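Local structure of aldo-keto reductase family 1 member C1 (Caenorhabditis elegans, 1QWK) at residues Q25-P28 / A29-I32; T37-A41 / G42-I46; A61-E64 / L65-G69; V70-R73 / E74-F77; S264-E267 / N268-K271. The protein probably reduces aldehyde or sugar substrates with NADPH, as a member of the TIM-barrel aldo-keto reductase family. All blocks are in the same frame, centred on the assembly; numbering follows the deposited sequence.

Contact 1 (Q25-P28 / A29-I32); sequences QSSP and AEVI
Ser27 and Glu30 clasp each other at the start of helix 28-41 in a capping box. One carboxylate oxygen, Glu30 OE1, takes both hydrogens that Ser27 offers. The backbone bond, Ser27 N to Glu30 OE1, is 3.1 Å long, nearly straight at 162°, and falls on the anti lone pair, away from the other oxygen. The hydroxyl bond, Ser27 OG to Glu30 OE1, measures 3.0 Å and also comes from the anti side, but 35° out of the carboxylate plane. In return Ser27 OG accepts a weak bond of 3.3 Å from Glu30 N. This double role depends on a chi1 of 64°, which places OG between the backbone N and the carbonyl carbon, over the first turn. A water donates to Glu30 OE1 at 2.9 Å and, weakly, to Gln25 O, tying the incoming loop to the same oxygen. Were this serine an alanine, Glu30 N would probably lose its side-chain cap and the carboxylate one of its protein donors, leaving it freer to swing out. Behind the box the regular helix bonding begins: Val31 N meets Ser27 O head-on at 2.8 Å. Ser26 CB rests on Val31 CB at 3.9 Å, and the CG1 branch of Val31 lies against Pro28 O. The cap sits just after barrel strand 21-22, with the side chain of Ser26 about 8 Å from that of Tyr52, the predicted proton donor. Pro28, Val31 and Ile32 all lean on Ala57, so this first turn packs against helix 55-68, while Ser26 and Glu30 touch Ile265 in the loop before helix 267-274.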
loop_
_atom_site.group_PDB
_atom_site.type_symbol
_atom_site.label_atom_id
_atom_site.label_comp_id
_atom_site.label_asym_id
_atom_site.label_seq_id
_atom_site.Cartn_x
_atom_site.Cartn_y
_atom_site.Cartn_z
ATOM N N GLN A 25 -9.408 3.635 2.441
ATOM C CA GLN A 25 -10.291 4.749 2.789
ATOM C C GLN A 25 -11.558 4.743 1.941
ATOM O O GLN A 25 -12.130 5.798 1.667
ATOM C CB GLN A 25 -9.568 6.080 2.581
ATOM C CG GLN A 25 -8.701 6.525 3.741
ATOM C CD GLN A 25 -9.526 6.938 4.944
ATOM O OE1 GLN A 25 -10.443 7.753 4.826
ATOM N NE2 GLN A 25 -9.203 6.385 6.107
ATOM N N SER A 26 -11.997 3.559 1.524
ATOM C CA SER A 26 -13.188 3.448 0.688
ATOM C C SER A 26 -14.213 2.458 1.221
ATOM O O SER A 26 -13.882 1.318 1.544
ATOM C CB SER A 26 -12.793 3.034 -0.732
ATOM O OG SER A 26 -11.876 3.953 -1.301
ATOM N N SER A 27 -15.462 2.901 1.309
ATOM C CA SER A 27 -16.544 2.041 1.773
ATOM C C SER A 27 -16.963 1.181 0.580
ATOM O O SER A 27 -16.600 1.476 -0.558
ATOM C CB SER A 27 -17.729 2.890 2.225
ATOM O OG SER A 27 -18.262 3.613 1.130
ATOM N N PRO A 28 -17.729 0.107 0.824
ATOM C CA PRO A 28 -18.175 -0.770 -0.263
ATOM C C PRO A 28 -18.827 -0.027 -1.434
ATOM O O PRO A 28 -18.598 -0.359 -2.598
ATOM C CB PRO A 28 -19.143 -1.714 0.442
ATOM C CG PRO A 28 -18.518 -1.859 1.796
ATOM C CD PRO A 28 -18.155 -0.424 2.131
ATOM N N ALA A 29 -19.633 0.983 -1.127
ATOM C CA ALA A 29 -20.311 1.750 -2.170
ATOM C C ALA A 29 -19.350 2.665 -2.932
ATOM O O ALA A 29 -19.404 2.751 -4.160
ATOM C CB ALA A 29 -21.438 2.572 -1.557
ATOM N N GLU A 30 -18.474 3.343 -2.199
ATOM C CA GLU A 30 -17.506 4.251 -2.808
ATOM C C GLU A 30 -16.440 3.507 -3.612
ATOM O O GLU A 30 -15.992 3.984 -4.658
ATOM C CB GLU A 30 -16.804 5.082 -1.728
ATOM C CG GLU A 30 -17.724 5.934 -0.869
ATOM C CD GLU A 30 -16.985 6.613 0.272
ATOM O OE1 GLU A 30 -16.374 5.897 1.096
ATOM O OE2 GLU A 30 -17.012 7.859 0.347
ATOM N N VAL A 31 -16.040 2.334 -3.129
ATOM C CA VAL A 31 -14.994 1.575 -3.799
ATOM C C VAL A 31 -15.365 1.071 -5.189
ATOM O O VAL A 31 -14.512 1.003 -6.072
ATOM C CB VAL A 31 -14.521 0.377 -2.942
ATOM C CG1 VAL A 31 -15.515 -0.770 -3.031
ATOM C CG2 VAL A 31 -13.139 -0.060 -3.401
ATOM N N ILE A 32 -16.628 0.724 -5.397
ATOM C CA ILE A 32 -17.032 0.247 -6.712
ATOM C C ILE A 32 -16.785 1.330 -7.758
ATOM O O ILE A 32 -16.155 1.078 -8.788
ATOM C CB ILE A 32 -18.514 -0.160 -6.731
ATOM C CG1 ILE A 32 -18.720 -1.391 -5.844
ATOM C CG2 ILE A 32 -18.955 -0.451 -8.160
ATOM C CD1 ILE A 32 -20.175 -1.797 -5.675
HETATM O O HOH W 1 -14.772 7.378 2.968
#

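Contact 2 (T37-A41 / G42-I46); sequences TAVKA and GYRLI
Val39 O is gripped by three donors where helix 28-41 ends. Gly42 N reaches it at 3.2 Å from well above the carbonyl plane. Arg44 NH1 meets Val39 O at 2.9 Å in that plane, on a lone pair. A water donates to Val39 O at 3.0 Å and accepts from Arg44 NH2, so the guanidinium presents its edge to the carbonyl both directly and through solvent. A bend at chi2 (-68°) turns the arginine back to the helix end, where NH1 also bonds Tyr43 O at 2.8 Å. One residue earlier, Ala38 O receives Tyr43 N at 2.9 Å and a weak bond from Gly42 N. The chain leaves the helix at Gly42, whose phi of 133° would press any beta carbon against Ala41 O. The Tyr43 ring then brings its CD2 corner to Ala38 CB at 3.6 Å, while its hydroxyl bonds Ile270 O of helix 267-274. The turn thus hands the helix on to strand 45-47 in a beta-alpha-beta unit of the barrel. Its chemistry implies that the carbonyls of Ala38 and Val39 in the last turn are met by turn amides and an arginine whose positive charge probably suits the negative end of the helix dipole.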
loop_
_atom_site.group_PDB
_atom_site.type_symbol
_atom_site.label_atom_id
_atom_site.label_comp_id
_atom_site.label_asym_id
_atom_site.label_seq_id
_atom_site.Cartn_x
_atom_site.Cartn_y
_atom_site.Cartn_z
ATOM N N THR A 37 -13.433 3.710 -12.032
ATOM C CA THR A 37 -12.853 4.958 -12.516
ATOM C C THR A 37 -11.348 4.793 -12.702
ATOM O O THR A 37 -10.779 5.224 -13.709
ATOM C CB THR A 37 -13.103 6.112 -11.525
ATOM O OG1 THR A 37 -14.514 6.334 -11.393
ATOM C CG2 THR A 37 -12.440 7.387 -12.021
ATOM N N ALA A 38 -10.708 4.158 -11.725
ATOM C CA ALA A 38 -9.267 3.947 -11.767
ATOM C C ALA A 38 -8.859 3.063 -12.939
ATOM O O ALA A 38 -7.930 3.387 -13.682
ATOM C CB ALA A 38 -8.795 3.327 -10.454
ATOM N N VAL A 39 -9.544 1.939 -13.104
ATOM C CA VAL A 39 -9.213 1.029 -14.194
ATOM C C VAL A 39 -9.434 1.686 -15.554
ATOM O O VAL A 39 -8.621 1.527 -16.463
ATOM C CB VAL A 39 -10.033 -0.278 -14.097
ATOM C CG1 VAL A 39 -9.769 -1.159 -15.316
ATOM C CG2 VAL A 39 -9.652 -1.028 -12.831
ATOM N N LYS A 40 -10.525 2.431 -15.701
ATOM C CA LYS A 40 -10.781 3.091 -16.975
ATOM C C LYS A 40 -9.747 4.187 -17.228
ATOM O O LYS A 40 -9.492 4.553 -18.376
ATOM C CB LYS A 40 -12.191 3.682 -16.997
ATOM C CG LYS A 40 -13.291 2.639 -16.988
ATOM C CD LYS A 40 -14.651 3.295 -16.843
ATOM C CE LYS A 40 -15.764 2.265 -16.796
ATOM N NZ LYS A 40 -17.089 2.913 -16.604
ATOM N N ALA A 41 -9.149 4.702 -16.156
ATOM C CA ALA A 41 -8.135 5.749 -16.270
ATOM C C ALA A 41 -6.758 5.184 -16.611
ATOM O O ALA A 41 -5.900 5.901 -17.132
ATOM C CB ALA A 41 -8.059 6.547 -14.972
ATOM N N GLY A 42 -6.543 3.904 -16.318
ATOM C CA GLY A 42 -5.260 3.294 -16.619
ATOM C C GLY A 42 -4.660 2.481 -15.487
ATOM O O GLY A 42 -3.690 1.752 -15.698
ATOM N N TYR A 43 -5.221 2.608 -14.287
ATOM C CA TYR A 43 -4.715 1.854 -13.136
ATOM C C TYR A 43 -4.881 0.368 -13.395
ATOM O O TYR A 43 -5.926 -0.062 -13.876
ATOM C CB TYR A 43 -5.503 2.196 -11.875
ATOM C CG TYR A 43 -5.214 3.544 -11.266
ATOM C CD1 TYR A 43 -4.478 3.648 -10.086
ATOM C CD2 TYR A 43 -5.748 4.707 -11.814
ATOM C CE1 TYR A 43 -4.291 4.875 -9.461
ATOM C CE2 TYR A 43 -5.563 5.941 -11.195
ATOM C CZ TYR A 43 -4.842 6.016 -10.018
ATOM O OH TYR A 43 -4.703 7.225 -9.374
ATOM N N ARG A 44 -3.870 -0.420 -13.051
ATOM C CA ARG A 44 -3.949 -1.856 -13.262
ATOM C C ARG A 44 -3.684 -2.649 -11.988
ATOM O O ARG A 44 -3.526 -3.866 -12.026
ATOM C CB ARG A 44 -2.994 -2.276 -14.385
ATOM C CG ARG A 44 -3.449 -1.788 -15.759
ATOM C CD ARG A 44 -4.726 -2.510 -16.192
ATOM N NE ARG A 44 -5.228 -2.046 -17.489
ATOM C CZ ARG A 44 -6.022 -0.993 -17.657
ATOM N NH1 ARG A 44 -6.419 -0.278 -16.610
ATOM N NH2 ARG A 44 -6.426 -0.661 -18.875
ATOM N N LEU A 45 -3.627 -1.954 -10.858
ATOM C CA LEU A 45 -3.433 -2.623 -9.571
ATOM C C LEU A 45 -4.448 -2.079 -8.570
ATOM O O LEU A 45 -4.664 -0.868 -8.481
ATOM C CB LEU A 45 -2.003 -2.415 -9.039
ATOM C CG LEU A 45 -1.666 -3.127 -7.716
ATOM C CD1 LEU A 45 -0.176 -3.448 -7.636
ATOM C CD2 LEU A 45 -2.083 -2.242 -6.542
ATOM N N ILE A 46 -5.081 -2.994 -7.843
ATOM C CA ILE A 46 -6.056 -2.654 -6.812
ATOM C C ILE A 46 -5.553 -3.277 -5.514
ATOM O O ILE A 46 -5.293 -4.481 -5.455
ATOM C CB ILE A 46 -7.465 -3.237 -7.117
ATOM C CG1 ILE A 46 -7.967 -2.729 -8.477
ATOM C CG2 ILE A 46 -8.441 -2.845 -6.008
ATOM C CD1 ILE A 46 -7.955 -1.218 -8.626
HETATM O O HOH W 2 -7.879 1.942 -19.350
#

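Contact 3 (A61-E64 / L65-G69); sequences AIKE and LLEEG
Leu65 N bonds Ala61 O at 3.0 Å, and from here helix 55-68 runs through its last turns to a Schellman motif at Gly69. The helix is the crossover between strands 45-47 and 77-82 of the barrel. Leu65 itself lays its CG beside Ala61 O and turns its methyl end to Val35 and Val39 of helix 28-41, which makes it part of the buried seam between the two helices. Leu66 continues the backbone ladder to Ile62 O. Its side chain lies next to that of Ile62, pointing the same way, with Leu66 CD1 and Ile62 CG2 4.1 Å apart. The Glu67 side chain, also exposed, crosses that of Lys63 obliquely, bringing Glu67 OE2 to Lys63 NZ in a salt bridge of 3.2 Å whose hydrogen bond is weak. The lysine reaches it because its extended chain bends only at the last torsion, chi4 -60°, swinging NZ along the helix. Glu68 N closes on Glu64 O at 2.9 Å. The two acids bring Glu64 OE1 and Glu68 OE2 to 4.3 Å, like charges whose repulsion is probably eased by Lys36 of helix 28-41, which makes a salt bridge to each. Gly69 then leaves the helix with a positive phi of 77°, and two bonds turn back into the last turn: Gly69 N to Leu66 O at 3.1 Å and, probably, Val70 N to Leu65 O, also 3.1 Å.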
loop_
_atom_site.group_PDB
_atom_site.type_symbol
_atom_site.label_atom_id
_atom_site.label_comp_id
_atom_site.label_asym_id
_atom_site.label_seq_id
_atom_site.Cartn_x
_atom_site.Cartn_y
_atom_site.Cartn_z
ATOM N N ALA A 61 -17.047 -4.959 -8.561
ATOM C CA ALA A 61 -16.488 -3.981 -9.484
ATOM C C ALA A 61 -15.698 -4.674 -10.591
ATOM O O ALA A 61 -15.846 -4.353 -11.771
ATOM C CB ALA A 61 -15.589 -3.003 -8.730
ATOM N N ILE A 62 -14.853 -5.625 -10.205
ATOM C CA ILE A 62 -14.045 -6.358 -11.173
ATOM C C ILE A 62 -14.941 -7.141 -12.127
ATOM O O ILE A 62 -14.694 -7.184 -13.331
ATOM C CB ILE A 62 -13.085 -7.331 -10.467
ATOM C CG1 ILE A 62 -12.069 -6.533 -9.640
ATOM C CG2 ILE A 62 -12.383 -8.210 -11.495
ATOM C CD1 ILE A 62 -11.137 -7.393 -8.810
ATOM N N LYS A 63 -15.986 -7.751 -11.579
ATOM C CA LYS A 63 -16.917 -8.527 -12.384
ATOM C C LYS A 63 -17.520 -7.637 -13.473
ATOM O O LYS A 63 -17.560 -8.015 -14.644
ATOM C CB LYS A 63 -18.022 -9.100 -11.494
ATOM C CG LYS A 63 -18.844 -10.204 -12.144
ATOM C CD LYS A 63 -19.900 -10.737 -11.184
ATOM C CE LYS A 63 -20.516 -12.038 -11.684
ATOM N NZ LYS A 63 -21.185 -11.889 -13.008
ATOM N N GLU A 64 -17.980 -6.451 -13.085
ATOM C CA GLU A 64 -18.573 -5.510 -14.030
ATOM C C GLU A 64 -17.567 -5.076 -15.094
ATOM O O GLU A 64 -17.909 -4.968 -16.274
ATOM C CB GLU A 64 -19.110 -4.281 -13.290
ATOM C CG GLU A 64 -20.424 -4.519 -12.558
ATOM C CD GLU A 64 -20.850 -3.331 -11.711
ATOM O OE1 GLU A 64 -20.786 -2.183 -12.205
ATOM O OE2 GLU A 64 -21.262 -3.544 -10.550
ATOM N N LEU A 65 -16.330 -4.825 -14.678
ATOM C CA LEU A 65 -15.285 -4.416 -15.609
ATOM C C LEU A 65 -15.041 -5.493 -16.663
ATOM O O LEU A 65 -14.868 -5.187 -17.844
ATOM C CB LEU A 65 -13.981 -4.134 -14.855
ATOM C CG LEU A 65 -13.922 -2.828 -14.054
ATOM C CD1 LEU A 65 -12.694 -2.838 -13.154
ATOM C CD2 LEU A 65 -13.884 -1.638 -15.004
ATOM N N LEU A 66 -15.030 -6.752 -16.233
ATOM C CA LEU A 66 -14.809 -7.867 -17.147
ATOM C C LEU A 66 -15.967 -8.011 -18.134
ATOM O O LEU A 66 -15.749 -8.226 -19.325
ATOM C CB LEU A 66 -14.627 -9.171 -16.363
ATOM C CG LEU A 66 -13.406 -9.251 -15.436
ATOM C CD1 LEU A 66 -13.429 -10.560 -14.666
ATOM C CD2 LEU A 66 -12.132 -9.138 -16.252
ATOM N N GLU A 67 -17.193 -7.889 -17.636
ATOM C CA GLU A 67 -18.375 -8.009 -18.484
ATOM C C GLU A 67 -18.451 -6.864 -19.493
ATOM O O GLU A 67 -18.936 -7.044 -20.612
ATOM C CB GLU A 67 -19.644 -8.030 -17.627
ATOM C CG GLU A 67 -19.685 -9.167 -16.613
ATOM C CD GLU A 67 -20.992 -9.219 -15.838
ATOM O OE1 GLU A 67 -21.392 -8.181 -15.265
ATOM O OE2 GLU A 67 -21.614 -10.302 -15.793
ATOM N N GLU A 68 -17.970 -5.690 -19.094
ATOM C CA GLU A 68 -17.978 -4.518 -19.964
ATOM C C GLU A 68 -16.861 -4.596 -20.999
ATOM O O GLU A 68 -16.836 -3.821 -21.957
ATOM C CB GLU A 68 -17.820 -3.243 -19.131
ATOM C CG GLU A 68 -19.061 -2.861 -18.344
ATOM C CD GLU A 68 -18.791 -1.785 -17.312
ATOM O OE1 GLU A 68 -18.175 -0.756 -17.666
ATOM O OE2 GLU A 68 -19.200 -1.965 -16.146
ATOM N N GLY A 69 -15.940 -5.534 -20.800
ATOM C CA GLY A 69 -14.835 -5.698 -21.725
ATOM C C GLY A 69 -13.740 -4.662 -21.560
ATOM O O GLY A 69 -12.915 -4.475 -22.453
#

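Contact 4 (V70-R73 / E74-F77); sequences VVKR and EELF
In the loop that carries the chain from helix 55-68 into barrel strand 77-82, the carboxylate of Glu75 folds back onto the backbone of Lys72. Glu75 OE1 accepts from Lys72 N at 2.8 Å through its anti lone pair, and the same oxygen lies 3.3 Å from Val71 CA. It gets there because the glutamate chain is extended beyond CG, with CG anti to the carbonyl carbon (chi1 -66°), so that the side chain crosses those of Val71 and Lys72 obliquely. Between these residues the chain makes a short 3-10 turn, its mark being two successive bonds from a residue to the third one before it: Glu75 N to Lys72 O and Leu76 N to Arg73 O, each 2.9 Å long. In both, the donor stands well above the carbonyl plane, consistent with the tight winding. Arg73, bent at chi2 (69°), brings the edge of its guanidinium to Leu76 O, but the bond from NH1 is weak, with an angle of only 119° at the hydrogen. Its firmer partners lie beyond the turn, where NH2 forms a salt bridge with Asp109 and bonds Tyr107 O. On the inner side Val71 and Leu76 cross at about a right angle, Val71 CG2 meeting Leu76 CD1 at 3.8 Å. Val71 also packs on Val39 of helix 28-41 and on Arg44.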
loop_
_atom_site.group_PDB
_atom_site.type_symbol
_atom_site.label_atom_id
_atom_site.label_comp_id
_atom_site.label_asym_id
_atom_site.label_seq_id
_atom_site.Cartn_x
_atom_site.Cartn_y
_atom_site.Cartn_z
ATOM N N VAL A 70 -13.726 -3.987 -20.415
ATOM C CA VAL A 70 -12.721 -2.966 -20.148
ATOM C C VAL A 70 -11.340 -3.599 -20.026
ATOM O O VAL A 70 -10.366 -3.096 -20.583
ATOM C CB VAL A 70 -13.036 -2.204 -18.846
ATOM C CG1 VAL A 70 -11.981 -1.136 -18.598
ATOM C CG2 VAL A 70 -14.417 -1.573 -18.941
ATOM N N VAL A 71 -11.263 -4.702 -19.289
ATOM C CA VAL A 71 -10.005 -5.415 -19.101
ATOM C C VAL A 71 -10.266 -6.898 -18.880
ATOM O O VAL A 71 -11.410 -7.323 -18.715
ATOM C CB VAL A 71 -9.211 -4.879 -17.875
ATOM C CG1 VAL A 71 -8.656 -3.498 -18.168
ATOM C CG2 VAL A 71 -10.110 -4.835 -16.646
ATOM N N LYS A 72 -9.193 -7.679 -18.900
ATOM C CA LYS A 72 -9.267 -9.111 -18.656
ATOM C C LYS A 72 -8.591 -9.338 -17.308
ATOM O O LYS A 72 -7.776 -8.522 -16.879
ATOM C CB LYS A 72 -8.516 -9.883 -19.740
ATOM C CG LYS A 72 -9.179 -9.840 -21.101
ATOM C CD LYS A 72 -8.409 -10.665 -22.115
ATOM C CE LYS A 72 -9.162 -10.743 -23.434
ATOM N NZ LYS A 72 -10.503 -11.378 -23.253
ATOM N N ARG A 73 -8.931 -10.440 -16.646
ATOM C CA ARG A 73 -8.351 -10.764 -15.346
ATOM C C ARG A 73 -6.832 -10.672 -15.349
ATOM O O ARG A 73 -6.233 -10.079 -14.450
ATOM C CB ARG A 73 -8.749 -12.182 -14.924
ATOM C CG ARG A 73 -7.991 -12.700 -13.701
ATOM C CD ARG A 73 -8.411 -11.947 -12.455
ATOM N NE ARG A 73 -7.675 -12.352 -11.255
ATOM C CZ ARG A 73 -6.509 -11.836 -10.875
ATOM N NH1 ARG A 73 -5.928 -10.890 -11.600
ATOM N NH2 ARG A 73 -5.939 -12.242 -9.748
ATOM N N GLU A 74 -6.215 -11.268 -16.364
ATOM C CA GLU A 74 -4.762 -11.293 -16.486
ATOM C C GLU A 74 -4.133 -9.905 -16.535
ATOM O O GLU A 74 -2.953 -9.750 -16.228
ATOM C CB GLU A 74 -4.358 -12.076 -17.739
ATOM C CG GLU A 74 -2.913 -12.551 -17.739
ATOM C CD GLU A 74 -2.678 -13.687 -16.758
ATOM O OE1 GLU A 74 -3.302 -14.758 -16.930
ATOM O OE2 GLU A 74 -1.874 -13.515 -15.814
ATOM N N GLU A 75 -4.917 -8.903 -16.920
ATOM C CA GLU A 75 -4.415 -7.535 -17.020
ATOM C C GLU A 75 -4.467 -6.780 -15.698
ATOM O O GLU A 75 -3.901 -5.695 -15.578
ATOM C CB GLU A 75 -5.216 -6.752 -18.061
ATOM C CG GLU A 75 -5.051 -7.244 -19.482
ATOM C CD GLU A 75 -5.906 -6.463 -20.456
ATOM O OE1 GLU A 75 -7.148 -6.520 -20.333
ATOM O OE2 GLU A 75 -5.338 -5.791 -21.341
ATOM N N LEU A 76 -5.157 -7.351 -14.717
ATOM C CA LEU A 76 -5.289 -6.719 -13.411
ATOM C C LEU A 76 -4.431 -7.393 -12.351
ATOM O O LEU A 76 -4.288 -8.614 -12.336
ATOM C CB LEU A 76 -6.750 -6.738 -12.957
ATOM C CG LEU A 76 -7.747 -5.875 -13.729
ATOM C CD1 LEU A 76 -9.146 -6.093 -13.155
ATOM C CD2 LEU A 76 -7.363 -4.405 -13.629
ATOM N N PHE A 77 -3.855 -6.580 -11.472
ATOM C CA PHE A 77 -3.023 -7.069 -10.383
ATOM C C PHE A 77 -3.808 -6.780 -9.109
ATOM O O PHE A 77 -4.046 -5.619 -8.767
ATOM C CB PHE A 77 -1.681 -6.323 -10.353
ATOM C CG PHE A 77 -0.648 -6.951 -9.451
ATOM C CD1 PHE A 77 0.389 -7.717 -9.985
ATOM C CD2 PHE A 77 -0.724 -6.792 -8.067
ATOM C CE1 PHE A 77 1.344 -8.310 -9.160
ATOM C CE2 PHE A 77 0.222 -7.377 -7.229
ATOM C CZ PHE A 77 1.261 -8.145 -7.774
#

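Contact 5 (S264-E267 / N268-K271); sequences SIQE and NRIK
Gln266 and Arg269 run side by side, pointing the same way, with amide and guanidinium planes 37° apart. Gln266 OE1 sits over one face of the guanidinium, 2.8 Å from Arg269 NE, yet the N-H points too far aside for a hydrogen bond, and the closeness may instead reflect attraction between the carbonyl dipole and the positive charge. The arginine lies out straight from CG to NE, so that its CD also passes Gln266 OE1, at 3.2 Å. At the foot of this pair Ser264 CB abuts Arg269 CB at 3.6 Å. A second pair, Glu267 and Lys271, is likewise aligned, but Glu267 OE2 and Lys271 NZ stay 4.0 Å apart, beyond a salt bridge. Ile270 is buried instead: its CG1 lies 3.2 Å from Gln266 O, and CD1 reaches Ile265 O at 3.5 Å. An alanine in place of this isoleucine would probably open a gap between the loop carbonyls and Ala34 and Ala38 of helix 28-41, on which the side chain packs. The backbone bond from Ile270 N to Gln266 O, 2.8 Å, starts the helix, with Gln266 as its N-cap residue. Loop and helix follow the last barrel strand, 259-261; in related aldo-keto reductases this loop and helix start bind the 2'-phosphate of NADPH, and Ser264 and Arg269 are consistent with a similar role.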
loop_
_atom_site.group_PDB
_atom_site.type_symbol
_atom_site.label_atom_id
_atom_site.label_comp_id
_atom_site.label_asym_id
_atom_site.label_seq_id
_atom_site.Cartn_x
_atom_site.Cartn_y
_atom_site.Cartn_z
ATOM N N SER A 264 -6.731 8.444 -2.671
ATOM C CA SER A 264 -7.805 9.259 -3.230
ATOM C C SER A 264 -8.978 8.412 -3.727
ATOM O O SER A 264 -8.779 7.368 -4.345
ATOM C CB SER A 264 -7.263 10.113 -4.376
ATOM O OG SER A 264 -6.215 10.955 -3.922
ATOM N N ILE A 265 -10.199 8.863 -3.444
ATOM C CA ILE A 265 -11.400 8.146 -3.869
ATOM C C ILE A 265 -12.248 9.007 -4.803
ATOM O O ILE A 265 -13.159 8.511 -5.466
ATOM C CB ILE A 265 -12.273 7.737 -2.666
ATOM C CG1 ILE A 265 -12.797 8.983 -1.951
ATOM C CG2 ILE A 265 -11.462 6.886 -1.704
ATOM C CD1 ILE A 265 -13.762 8.676 -0.823
ATOM N N GLN A 266 -11.949 10.300 -4.841
ATOM C CA GLN A 266 -12.671 11.230 -5.698
ATOM C C GLN A 266 -12.211 11.053 -7.140
ATOM O O GLN A 266 -11.015 10.942 -7.406
ATOM C CB GLN A 266 -12.416 12.663 -5.237
ATOM C CG GLN A 266 -12.986 12.975 -3.866
ATOM C CD GLN A 266 -12.455 14.276 -3.296
ATOM O OE1 GLN A 266 -11.306 14.349 -2.850
ATOM N NE2 GLN A 266 -13.284 15.316 -3.322
ATOM N N GLU A 267 -13.167 11.029 -8.065
ATOM C CA GLU A 267 -12.881 10.849 -9.487
ATOM C C GLU A 267 -11.759 11.733 -10.025
ATOM O O GLU A 267 -10.850 11.247 -10.701
ATOM C CB GLU A 267 -14.152 11.085 -10.310
ATOM C CG GLU A 267 -13.948 11.000 -11.817
ATOM C CD GLU A 267 -15.253 11.108 -12.593
ATOM O OE1 GLU A 267 -15.996 12.090 -12.381
ATOM O OE2 GLU A 267 -15.529 10.212 -13.419
ATOM N N ASN A 268 -11.820 13.027 -9.736
ATOM C CA ASN A 268 -10.798 13.947 -10.222
ATOM C C ASN A 268 -9.426 13.691 -9.617
ATOM O O ASN A 268 -8.410 13.854 -10.291
ATOM C CB ASN A 268 -11.212 15.396 -9.962
ATOM C CG ASN A 268 -12.392 15.819 -10.810
ATOM O OD1 ASN A 268 -12.365 15.686 -12.036
ATOM N ND2 ASN A 268 -13.434 16.332 -10.167
ATOM N N ARG A 269 -9.390 13.297 -8.351
ATOM C CA ARG A 269 -8.111 13.031 -7.709
ATOM C C ARG A 269 -7.517 11.718 -8.208
ATOM O O ARG A 269 -6.303 11.607 -8.378
ATOM C CB ARG A 269 -8.269 13.013 -6.189
ATOM C CG ARG A 269 -8.818 14.322 -5.647
ATOM C CD ARG A 269 -8.418 14.545 -4.208
ATOM N NE ARG A 269 -9.052 15.739 -3.657
ATOM C CZ ARG A 269 -8.718 16.296 -2.498
ATOM N NH1 ARG A 269 -7.749 15.768 -1.762
ATOM N NH2 ARG A 269 -9.357 17.379 -2.074
ATOM N N ILE A 270 -8.374 10.728 -8.445
ATOM C CA ILE A 270 -7.909 9.442 -8.953
ATOM C C ILE A 270 -7.248 9.672 -10.311
ATOM O O ILE A 270 -6.209 9.088 -10.617
ATOM C CB ILE A 270 -9.079 8.432 -9.106
ATOM C CG1 ILE A 270 -9.599 8.034 -7.719
ATOM C CG2 ILE A 270 -8.614 7.195 -9.884
ATOM C CD1 ILE A 270 -10.817 7.133 -7.737
ATOM N N LYS A 271 -7.848 10.536 -11.123
ATOM C CA LYS A 271 -7.292 10.830 -12.437
ATOM C C LYS A 271 -6.015 11.651 -12.307
ATOM O O LYS A 271 -5.047 11.424 -13.031
ATOM C CB LYS A 271 -8.310 11.587 -13.290
ATOM C CG LYS A 271 -9.508 10.751 -13.719
ATOM C CD LYS A 271 -10.464 11.582 -14.558
ATOM C CE LYS A 271 -11.659 10.776 -15.031
ATOM N NZ LYS A 271 -12.608 11.640 -15.792
#

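How the contacts relate
Contacts 1 to 4 are partly buried, each with a buried apolar side (Val31; Ala38, Val39 and Tyr43; Ile62 and Leu65; Val71 and Leu76) and more exposed charged groups; in contact 5, a surface contact, only Ile270 is buried. Contacts 1 and 2 mark the start and end of helix 28-41; contact 3 ends helix 55-68 and runs straight into contact 4. The start in contact 1 is capped by a serine-glutamate box, whereas in contact 5 Gln266 holds the N-cap position and its side chain lies along an arginine. Both helix ends, contacts 2 and 3, turn at a glycine. Strand pairing joins contacts 2 and 4, where Arg44 O meets Phe77 N at 2.8 Å. Contacts 1 and 5 lie nearer the predicted active site.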